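Local coordinates for nucleoprotein (Human coronavirus NL63, PDB 5EPW) that probably packages the positive-strand viral RNA genome into a helical ribonucleocapsid, its C-terminal domain forming a dimer through a sheet shared between two subunits, at residues B[26-31]-B[37-42]; B[64-69]-B[109-114]; B[82-87]-B[93-98]. All coordinates share one frame; numbering follows the deposited sequence.

Overall arrangement
Three contacts sample the C-terminal dimerization domain of a coronavirus nucleocapsid protein, and each reaches the second subunit. Contact 1 comes first along the chain, folding the loop 26-31 against the end of helix 36-39. Contact 2 then sets helix 64-68 against helix 109-115, and contact 3, the beta hairpin of strands 82-88 and 91-103, is nested inside the loop that contact 2 closes. Centre to centre, contacts 1 and 2 lie about 19 Å apart, contacts 1 and 3 about 20 Å, and contacts 2 and 3 about 25 Å. None touches another within the chain, but Phe-112 of contact 2 packs on Tyr-96 of contact 3 in the second subunit, joining distant contacts across the dimer.

Contact 1: B[26-31]-B[37-42]; sequences WKRVPT and IQCFGP
A loop folded back over the C-terminal end of a short helix is the element formed here: 26-31 runs without regular structure past the last turn of helix 36-39 and the residues that follow it. Its polar link comes from Arg-28, whose guanidinium reaches a carbonyl at the helix end, where the peptide C=O groups lack further helical partners. Arg-28 NH1 donates to Cys-39 O at 2.9 Å, and the N-H points almost straight at the oxygen, at 166°. The acceptor lies essentially in the guanidinium plane, although the nitrogen itself is tilted 21° from the carbonyl plane. An extended stretch from CG to NE carries the charged group this far, and on the way Arg-28 CD passes 4.0 Å from Cys-39 CB. NE of the same side chain is held by Lys-23 O, which gives the guanidinium a second grip.

Beside this bond the contact is apolar. Cys-39 turns SG toward Pro-30, 3.9 Å from Pro-30 CA, while Cys-39 CB sits over the centre of one face of its neighbour's ring, Phe-40. That ring crosses the proline at about a right angle, with Phe-40 CE2 3.7 Å from Pro-30 CD. Its far end, CZ, points at the backbone, 3.6 Å from Arg-28 O, which meets the ring at its edge.

Outward, Pro-30 pairs through its backbone with Val-59, beyond helix 52-57. From the second subunit, Asn-73 bonds Arg-28 O and Ala-75, on helix 74-79, packs on Pro-30.

Contact 2: B[64-69]-B[109-114]; sequences FPQLAE and LPKFIE
Leu-67 meets helix 109-115 through one methyl, CD2, on the buried, apolar side of this helix-helix contact. The methyl lies 3.7 Å from Phe-112 CA and 3.8 Å from Lys-111 O, so it rests on backbone as much as on side chains. It also approaches the Phe-112 ring obliquely, at 4.2 Å from CD2 of that ring, and touches the aliphatic start of Lys-111, whose CG is 3.8 Å from Leu-67 CD2. The two short helix segments run at 107° to each other with their axes 9.1 Å apart, a steep crossing that confines the touching residues to Gln-66 and Leu-67 on one helix and Lys-111 and Phe-112 on the other.

The partly exposed side approaches just as closely but has no hydrogen bond across it. Gln-66 stretches over the base of Lys-111, bringing OE1 to 3.6 Å from Lys-111 CG. The amide nitrogen, Gln-66 NE2, instead bonds Asn-108 OD1, which settles how the amide is turned. Lys-111 bends at its second torsion (chi2 60°), and the chain beyond leads its ammonium away from helix 64-68, leaving the methylenes to do the touching.

Behind the buried side, Leu-67 also packs on Leu-54 of helix 52-57, and Phe-112 on Met-49 and Leu-70. Phe-78 of the second subunit packs on Leu-67, while Tyr-96 on strand 91-103 of that subunit packs against Phe-112.

Contact 3: B[82-87]-B[93-98]; sequences EVSTDE and QITYTY
Glu-82 and Thr-97, Ser-84 and Thr-95, and Asp-86 and Gln-93 are the hydrogen-bonded pairs of an antiparallel hairpin, each joined by two reciprocal backbone bonds. The shortest include Thr-95 N to Ser-84 O, at 2.8 Å and 170° at the hydrogen. Between them, the non-hydrogen-bonded pairs Val-83 with Tyr-96 and Thr-85 with Ile-94 bring CA-H groups against carbonyls, as where Val-83 CA lies 3.2 Å from Thr-95 O.

The side chains of these two pairs share one face. Val-83 spreads its methyls between two neighbours: CG2 lies 3.7 Å from Tyr-96 CD2, alongside and oblique to the ring, and CG1 is 3.8 Å from Ile-94 CG2. The torsion decides which branch goes where: with CG1 anti to the backbone N (chi1 174°), CG1 is sent to Ile-94 and CG2 to Tyr-96.

The face bearing Glu-82, Ser-84, Asp-86, Gln-93, Thr-95 and Thr-97 is polar and partly bridged by water. One water donates to Glu-82 O at 2.8 Å and also bonds Thr-97 OG1; another bonds Thr-95 OG1 at 2.7 Å and lies near Asp-86 OD2 and Gln-93 O. Asp-86 and Gln-93 run side by side, their carboxylate and amide planes 88° apart.

Farther out, the polar tips of two side chains find partners on the second subunit: Tyr-96 OH bonds Leu-70 O there, and Glu-82 OE1 bonds Asn-46 of that subunit. Helix 74-79 of the same chain packs Leu-77 against Tyr-96, and residues 93-98 pair antiparallel with a strand of the second subunit, continuing the sheet across the dimer interface.

Contact 1: B[26-31]-B[37-42]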
loop_
_atom_site.group_PDB
_atom_site.type_symbol
_atom_site.label_atom_id
_atom_site.label_comp_id
_atom_site.label_asym_id
_atom_site.label_seq_id
_atom_site.Cartn_x
_atom_site.Cartn_y
_atom_site.Cartn_z
ATOM N N TRP B 26 -2.745 5.137 -9.076
ATOM C CA TRP B 26 -1.945 4.353 -8.179
ATOM C C TRP B 26 -0.440 4.534 -8.280
ATOM O O TRP B 26 0.304 4.004 -7.472
ATOM C CB TRP B 26 -2.318 2.863 -8.284
ATOM C CG TRP B 26 -2.175 2.249 -9.638
ATOM C CD1 TRP B 26 -1.082 1.578 -10.081
ATOM C CD2 TRP B 26 -3.117 2.272 -10.728
ATOM N NE1 TRP B 26 -1.297 1.162 -11.357
ATOM C CE2 TRP B 26 -2.518 1.554 -11.820
ATOM C CE3 TRP B 26 -4.461 2.708 -10.863
ATOM C CZ2 TRP B 26 -3.216 1.314 -13.048
ATOM C CZ3 TRP B 26 -5.132 2.451 -12.093
ATOM C CH2 TRP B 26 -4.470 1.776 -13.153
ATOM N N LYS B 27 0.005 5.295 -9.306
ATOM C CA LYS B 27 1.440 5.614 -9.470
ATOM C C LYS B 27 1.798 7.084 -9.318
ATOM O O LYS B 27 2.971 7.452 -9.543
ATOM C CB LYS B 27 1.854 5.155 -10.874
ATOM C CG LYS B 27 1.786 3.661 -11.046
ATOM C CD LYS B 27 2.550 2.825 -10.074
ATOM C CE LYS B 27 2.874 1.359 -10.494
ATOM N NZ LYS B 27 3.655 0.658 -9.463
ATOM N N ARG B 28 0.836 7.895 -8.809
ATOM C CA ARG B 28 1.135 9.315 -8.620
ATOM C C ARG B 28 1.942 9.593 -7.379
ATOM O O ARG B 28 1.809 8.886 -6.357
ATOM C CB ARG B 28 -0.167 10.104 -8.634
ATOM C CG ARG B 28 -0.933 9.940 -9.939
ATOM C CD ARG B 28 -2.262 10.754 -10.033
ATOM N NE ARG B 28 -2.916 10.393 -11.275
ATOM C CZ ARG B 28 -4.208 10.430 -11.479
ATOM N NH1 ARG B 28 -5.124 10.773 -10.565
ATOM N NH2 ARG B 28 -4.649 9.944 -12.639
ATOM N N VAL B 29 2.771 10.630 -7.418
ATOM C CA VAL B 29 3.601 11.014 -6.328
ATOM C C VAL B 29 3.317 12.505 -6.096
ATOM O O VAL B 29 3.709 13.372 -6.909
ATOM C CB VAL B 29 5.118 10.786 -6.601
ATOM C CG1 VAL B 29 5.922 11.323 -5.451
ATOM C CG2 VAL B 29 5.398 9.330 -6.884
ATOM N N PRO B 30 2.540 12.850 -5.035
ATOM C CA PRO B 30 2.156 14.259 -4.794
ATOM C C PRO B 30 3.305 15.115 -4.237
ATOM O O PRO B 30 4.091 14.651 -3.422
ATOM C CB PRO B 30 1.005 14.114 -3.792
ATOM C CG PRO B 30 1.480 12.952 -2.995
ATOM C CD PRO B 30 1.980 11.952 -4.010
ATOM N N THR B 31 3.289 16.411 -4.632
ATOM C CA THR B 31 4.252 17.450 -4.247
ATOM C C THR B 31 3.483 18.750 -4.099
ATOM O O THR B 31 2.332 18.791 -4.375
ATOM C CB THR B 31 5.307 17.648 -5.332
ATOM O OG1 THR B 31 4.677 18.080 -6.497
ATOM C CG2 THR B 31 6.061 16.355 -5.632
ATOM N N ILE B 37 -4.715 16.662 -3.047
ATOM C CA ILE B 37 -6.029 16.873 -3.611
ATOM C C ILE B 37 -6.062 16.749 -5.146
ATOM O O ILE B 37 -6.981 16.135 -5.723
ATOM C CB ILE B 37 -6.570 18.276 -3.207
ATOM C CG1 ILE B 37 -6.795 18.383 -1.726
ATOM C CG2 ILE B 37 -7.784 18.689 -4.070
ATOM C CD1 ILE B 37 -6.961 19.801 -1.197
ATOM N N GLN B 38 -4.997 17.253 -5.806
ATOM C CA GLN B 38 -4.875 17.209 -7.235
ATOM C C GLN B 38 -4.654 15.774 -7.738
ATOM O O GLN B 38 -5.237 15.333 -8.694
ATOM C CB GLN B 38 -3.757 18.200 -7.663
ATOM C CG GLN B 38 -4.049 19.700 -7.341
ATOM C CD GLN B 38 -2.819 20.615 -7.612
ATOM O OE1 GLN B 38 -1.890 20.783 -6.782
ATOM N NE2 GLN B 38 -2.792 21.196 -8.821
ATOM N N CYS B 39 -3.800 15.004 -7.055
ATOM C CA CYS B 39 -3.483 13.648 -7.483
ATOM C C CYS B 39 -4.496 12.592 -7.087
ATOM O O CYS B 39 -4.713 11.669 -7.839
ATOM C CB CYS B 39 -2.133 13.168 -6.882
ATOM S SG CYS B 39 -0.677 14.043 -7.499
ATOM N N PHE B 40 -5.120 12.761 -5.910
ATOM C CA PHE B 40 -5.984 11.784 -5.361
ATOM C C PHE B 40 -7.375 12.359 -5.167
ATOM O O PHE B 40 -8.177 12.364 -6.089
ATOM C CB PHE B 40 -5.337 11.137 -4.111
ATOM C CG PHE B 40 -3.942 10.619 -4.341
ATOM C CD1 PHE B 40 -3.709 9.621 -5.235
ATOM C CD2 PHE B 40 -2.857 11.106 -3.668
ATOM C CE1 PHE B 40 -2.392 9.124 -5.423
ATOM C CE2 PHE B 40 -1.525 10.643 -3.877
ATOM C CZ PHE B 40 -1.334 9.660 -4.818
ATOM N N GLY B 41 -7.583 12.983 -4.084
ATOM C CA GLY B 41 -8.849 13.707 -3.780
ATOM C C GLY B 41 -8.833 14.213 -2.365
ATOM O O GLY B 41 -7.835 14.124 -1.653
ATOM N N PRO B 42 -9.933 14.850 -1.894
ATOM C CA PRO B 42 -10.016 15.402 -0.619
ATOM C C PRO B 42 -9.982 14.357 0.483
ATOM O O PRO B 42 -10.369 13.183 0.256
ATOM C CB PRO B 42 -11.373 16.140 -0.682
ATOM C CG PRO B 42 -12.175 15.381 -1.667
ATOM C CD PRO B 42 -11.186 14.946 -2.685
#

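Contact 2: B[64-69]-B[109-114]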
loop_
_atom_site.group_PDB
_atom_site.type_symbol
_atom_site.label_atom_id
_atom_site.label_comp_id
_atom_site.label_asym_id
_atom_site.label_seq_id
_atom_site.Cartn_x
_atom_site.Cartn_y
_atom_site.Cartn_z
ATOM N N PHE B 64 7.002 13.552 6.095
ATOM C CA PHE B 64 6.736 12.318 5.282
ATOM C C PHE B 64 7.735 11.218 5.501
ATOM O O PHE B 64 7.370 10.067 5.641
ATOM C CB PHE B 64 6.532 12.635 3.771
ATOM C CG PHE B 64 6.035 11.444 3.037
ATOM C CD1 PHE B 64 4.704 11.082 3.116
ATOM C CD2 PHE B 64 6.908 10.636 2.321
ATOM C CE1 PHE B 64 4.276 9.926 2.429
ATOM C CE2 PHE B 64 6.463 9.523 1.715
ATOM C CZ PHE B 64 5.153 9.193 1.777
ATOM N N PRO B 65 9.076 11.526 5.561
ATOM C CA PRO B 65 9.994 10.364 5.678
ATOM C C PRO B 65 9.716 9.499 6.938
ATOM O O PRO B 65 9.906 8.259 6.884
ATOM C CB PRO B 65 11.382 11.048 5.798
ATOM C CG PRO B 65 11.136 12.302 4.975
ATOM C CD PRO B 65 9.785 12.814 5.277
ATOM N N GLN B 66 9.332 10.101 8.055
ATOM C CA GLN B 66 9.040 9.319 9.289
ATOM C C GLN B 66 7.786 8.441 9.010
ATOM O O GLN B 66 7.776 7.279 9.420
ATOM C CB GLN B 66 8.822 10.171 10.536
ATOM C CG GLN B 66 8.590 9.388 11.792
ATOM C CD GLN B 66 8.885 10.184 13.003
ATOM O OE1 GLN B 66 8.444 11.338 13.084
ATOM N NE2 GLN B 66 9.403 9.532 13.993
ATOM N N LEU B 67 6.832 8.989 8.296
ATOM C CA LEU B 67 5.574 8.236 7.981
ATOM C C LEU B 67 5.927 7.087 7.103
ATOM O O LEU B 67 5.349 5.946 7.225
ATOM C CB LEU B 67 4.561 9.180 7.372
ATOM C CG LEU B 67 4.070 10.220 8.344
ATOM C CD1 LEU B 67 3.449 11.337 7.626
ATOM C CD2 LEU B 67 3.106 9.633 9.333
ATOM N N ALA B 68 6.805 7.287 6.117
ATOM C CA ALA B 68 7.199 6.238 5.206
ATOM C C ALA B 68 7.797 5.003 5.856
ATOM O O ALA B 68 7.845 3.890 5.271
ATOM C CB ALA B 68 8.088 6.778 4.090
ATOM N N GLU B 69 8.356 5.201 7.055
ATOM C CA GLU B 69 8.888 4.028 7.755
ATOM C C GLU B 69 7.814 2.951 8.047
ATOM O O GLU B 69 8.192 1.748 8.281
ATOM C CB GLU B 69 9.487 4.449 9.113
ATOM C CG GLU B 69 10.743 5.325 8.921
ATOM C CD GLU B 69 11.883 4.645 8.382
ATOM O OE1 GLU B 69 12.404 3.769 9.071
ATOM O OE2 GLU B 69 12.184 4.741 7.188
ATOM N N LEU B 109 5.586 5.105 15.447
ATOM C CA LEU B 109 4.155 4.846 15.534
ATOM C C LEU B 109 3.341 6.092 15.964
ATOM O O LEU B 109 2.274 6.469 15.459
ATOM C CB LEU B 109 3.868 3.613 16.439
ATOM C CG LEU B 109 2.462 3.158 16.648
ATOM C CD1 LEU B 109 1.772 2.747 15.326
ATOM C CD2 LEU B 109 2.507 1.998 17.606
ATOM N N PRO B 110 3.815 6.886 16.980
ATOM C CA PRO B 110 2.994 8.000 17.356
ATOM C C PRO B 110 2.746 9.055 16.246
ATOM O O PRO B 110 1.657 9.593 16.168
ATOM C CB PRO B 110 3.784 8.666 18.513
ATOM C CG PRO B 110 4.585 7.548 19.013
ATOM C CD PRO B 110 4.964 6.636 17.904
ATOM N N LYS B 111 3.772 9.317 15.426
ATOM C CA LYS B 111 3.599 10.224 14.277
ATOM C C LYS B 111 2.532 9.690 13.290
ATOM O O LYS B 111 1.731 10.460 12.794
ATOM C CB LYS B 111 4.930 10.297 13.577
ATOM C CG LYS B 111 4.970 11.181 12.283
ATOM C CD LYS B 111 4.610 12.601 12.575
ATOM C CE LYS B 111 4.821 13.554 11.387
ATOM N NZ LYS B 111 4.480 14.947 11.825
ATOM N N PHE B 112 2.623 8.377 13.054
ATOM C CA PHE B 112 1.583 7.746 12.121
ATOM C C PHE B 112 0.164 7.960 12.679
ATOM O O PHE B 112 -0.749 8.380 12.023
ATOM C CB PHE B 112 1.961 6.357 11.874
ATOM C CG PHE B 112 1.163 5.696 10.775
ATOM C CD1 PHE B 112 -0.091 5.190 11.028
ATOM C CD2 PHE B 112 1.709 5.633 9.540
ATOM C CE1 PHE B 112 -0.800 4.574 9.989
ATOM C CE2 PHE B 112 1.049 5.004 8.476
ATOM C CZ PHE B 112 -0.220 4.514 8.707
ATOM N N ILE B 113 -0.018 7.649 13.995
ATOM C CA ILE B 113 -1.292 7.782 14.580
ATOM C C ILE B 113 -1.858 9.183 14.558
ATOM O O ILE B 113 -3.048 9.412 14.316
ATOM C CB ILE B 113 -1.243 7.143 16.039
ATOM C CG1 ILE B 113 -1.120 5.640 15.959
ATOM C CG2 ILE B 113 -2.563 7.486 16.719
ATOM C CD1 ILE B 113 -0.822 4.907 17.263
ATOM N N GLU B 114 -1.000 10.213 14.762
ATOM C CA GLU B 114 -1.373 11.601 14.602
ATOM C C GLU B 114 -1.978 11.947 13.276
ATOM O O GLU B 114 -2.856 12.779 13.141
ATOM C CB GLU B 114 -0.122 12.524 14.844
ATOM C CG GLU B 114 0.027 12.984 16.294
ATOM C CD GLU B 114 1.436 13.521 16.609
ATOM O OE1 GLU B 114 2.145 13.990 15.685
ATOM O OE2 GLU B 114 1.886 13.363 17.792
#

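Contact 3: B[82-87]-B[93-98]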
loop_
_atom_site.group_PDB
_atom_site.type_symbol
_atom_site.label_atom_id
_atom_site.label_comp_id
_atom_site.label_asym_id
_atom_site.label_seq_id
_atom_site.Cartn_x
_atom_site.Cartn_y
_atom_site.Cartn_z
ATOM N N GLU B 82 -4.425 -9.512 1.348
ATOM C CA GLU B 82 -5.566 -10.198 0.749
ATOM C C GLU B 82 -6.066 -9.311 -0.376
ATOM O O GLU B 82 -6.484 -8.160 -0.161
ATOM C CB GLU B 82 -6.703 -10.447 1.790
ATOM C CG GLU B 82 -7.927 -11.163 1.191
ATOM C CD GLU B 82 -8.918 -11.635 2.256
ATOM O OE1 GLU B 82 -8.601 -11.525 3.431
ATOM O OE2 GLU B 82 -9.997 -12.119 1.829
ATOM N N VAL B 83 -6.137 -9.827 -1.624
ATOM C CA VAL B 83 -6.524 -9.099 -2.774
ATOM C C VAL B 83 -7.796 -9.634 -3.416
ATOM O O VAL B 83 -7.947 -10.879 -3.476
ATOM C CB VAL B 83 -5.386 -9.116 -3.842
ATOM C CG1 VAL B 83 -5.826 -8.460 -5.167
ATOM C CG2 VAL B 83 -4.103 -8.476 -3.358
ATOM N N SER B 84 -8.696 -8.729 -3.787
ATOM C CA SER B 84 -9.969 -9.129 -4.478
ATOM C C SER B 84 -10.285 -8.167 -5.558
ATOM O O SER B 84 -9.675 -7.087 -5.656
ATOM C CB SER B 84 -11.061 -9.203 -3.499
ATOM O OG SER B 84 -11.506 -7.910 -3.142
ATOM N N THR B 85 -11.265 -8.569 -6.416
ATOM C CA THR B 85 -11.690 -7.756 -7.537
ATOM C C THR B 85 -13.216 -7.725 -7.593
ATOM O O THR B 85 -13.921 -8.633 -7.105
ATOM C CB THR B 85 -11.173 -8.204 -8.891
ATOM O OG1 THR B 85 -11.651 -9.551 -9.155
ATOM C CG2 THR B 85 -9.673 -8.167 -9.005
ATOM N N ASP B 86 -13.702 -6.583 -8.050
ATOM C CA ASP B 86 -15.122 -6.420 -8.361
ATOM C C ASP B 86 -15.216 -5.669 -9.634
ATOM O O ASP B 86 -14.541 -4.726 -9.900
ATOM C CB ASP B 86 -15.828 -5.629 -7.309
ATOM C CG ASP B 86 -15.773 -6.261 -5.930
ATOM O OD1 ASP B 86 -16.715 -7.057 -5.601
ATOM O OD2 ASP B 86 -14.891 -5.939 -5.103
ATOM N N GLU B 87 -16.208 -6.053 -10.454
ATOM C CA GLU B 87 -16.449 -5.332 -11.700
ATOM C C GLU B 87 -17.300 -4.141 -11.404
ATOM O O GLU B 87 -18.233 -4.202 -10.602
ATOM C CB GLU B 87 -17.169 -6.210 -12.709
ATOM C CG GLU B 87 -16.247 -7.250 -13.325
ATOM C CD GLU B 87 -16.824 -7.863 -14.592
ATOM O OE1 GLU B 87 -17.923 -7.431 -15.041
ATOM O OE2 GLU B 87 -16.148 -8.755 -15.144
ATOM N N GLN B 93 -12.400 -2.987 -10.179
ATOM C CA GLN B 93 -11.795 -2.462 -8.915
ATOM C C GLN B 93 -10.982 -3.576 -8.271
ATOM O O GLN B 93 -11.469 -4.658 -7.996
ATOM C CB GLN B 93 -12.880 -2.033 -8.000
ATOM C CG GLN B 93 -12.338 -1.432 -6.682
ATOM C CD GLN B 93 -13.448 -1.070 -5.740
ATOM O OE1 GLN B 93 -13.935 -1.956 -5.035
ATOM N NE2 GLN B 93 -13.863 0.161 -5.733
ATOM N N ILE B 94 -9.675 -3.256 -8.064
ATOM C CA ILE B 94 -8.805 -4.169 -7.276
ATOM C C ILE B 94 -8.747 -3.577 -5.834
ATOM O O ILE B 94 -8.512 -2.368 -5.672
ATOM C CB ILE B 94 -7.362 -4.237 -7.788
ATOM C CG1 ILE B 94 -7.339 -4.720 -9.300
ATOM C CG2 ILE B 94 -6.591 -5.250 -6.988
ATOM C CD1 ILE B 94 -6.015 -4.567 -10.050
ATOM N N THR B 95 -9.041 -4.464 -4.861
ATOM C CA THR B 95 -8.890 -4.109 -3.453
ATOM C C THR B 95 -7.728 -4.863 -2.846
ATOM O O THR B 95 -7.619 -6.122 -2.963
ATOM C CB THR B 95 -10.132 -4.441 -2.648
ATOM O OG1 THR B 95 -11.306 -3.764 -3.158
ATOM C CG2 THR B 95 -9.986 -4.007 -1.215
ATOM N N TYR B 96 -6.795 -4.123 -2.214
ATOM C CA TYR B 96 -5.763 -4.662 -1.343
ATOM C C TYR B 96 -6.178 -4.391 0.097
ATOM O O TYR B 96 -6.401 -3.222 0.448
ATOM C CB TYR B 96 -4.394 -4.039 -1.587
ATOM C CG TYR B 96 -3.738 -4.269 -2.927
ATOM C CD1 TYR B 96 -4.109 -3.522 -4.052
ATOM C CD2 TYR B 96 -2.625 -5.150 -2.992
ATOM C CE1 TYR B 96 -3.386 -3.675 -5.232
ATOM C CE2 TYR B 96 -1.885 -5.288 -4.181
ATOM C CZ TYR B 96 -2.326 -4.589 -5.262
ATOM O OH TYR B 96 -1.591 -4.711 -6.456
ATOM N N THR B 97 -6.202 -5.446 0.895
ATOM C CA THR B 97 -6.406 -5.236 2.375
ATOM C C THR B 97 -5.138 -5.743 2.995
ATOM O O THR B 97 -4.773 -6.971 2.882
ATOM C CB THR B 97 -7.628 -6.050 2.876
ATOM O OG1 THR B 97 -8.787 -5.605 2.178
ATOM C CG2 THR B 97 -7.816 -5.756 4.398
ATOM N N TYR B 98 -4.366 -4.871 3.625
ATOM C CA TYR B 98 -3.012 -5.178 4.142
ATOM C C TYR B 98 -3.031 -4.902 5.670
ATOM O O TYR B 98 -3.339 -3.779 6.056
ATOM C CB TYR B 98 -1.950 -4.339 3.397
ATOM C CG TYR B 98 -0.561 -4.610 3.941
ATOM C CD1 TYR B 98 0.114 -5.745 3.562
ATOM C CD2 TYR B 98 -0.034 -3.805 4.950
ATOM C CE1 TYR B 98 1.388 -6.066 4.167
ATOM C CE2 TYR B 98 1.196 -4.083 5.489
ATOM C CZ TYR B 98 1.892 -5.183 5.099
ATOM O OH TYR B 98 3.118 -5.430 5.694
HETATM O O HOH W 1 -9.125 -7.340 0.077
HETATM O O HOH W 2 -12.652 -4.554 -5.356
#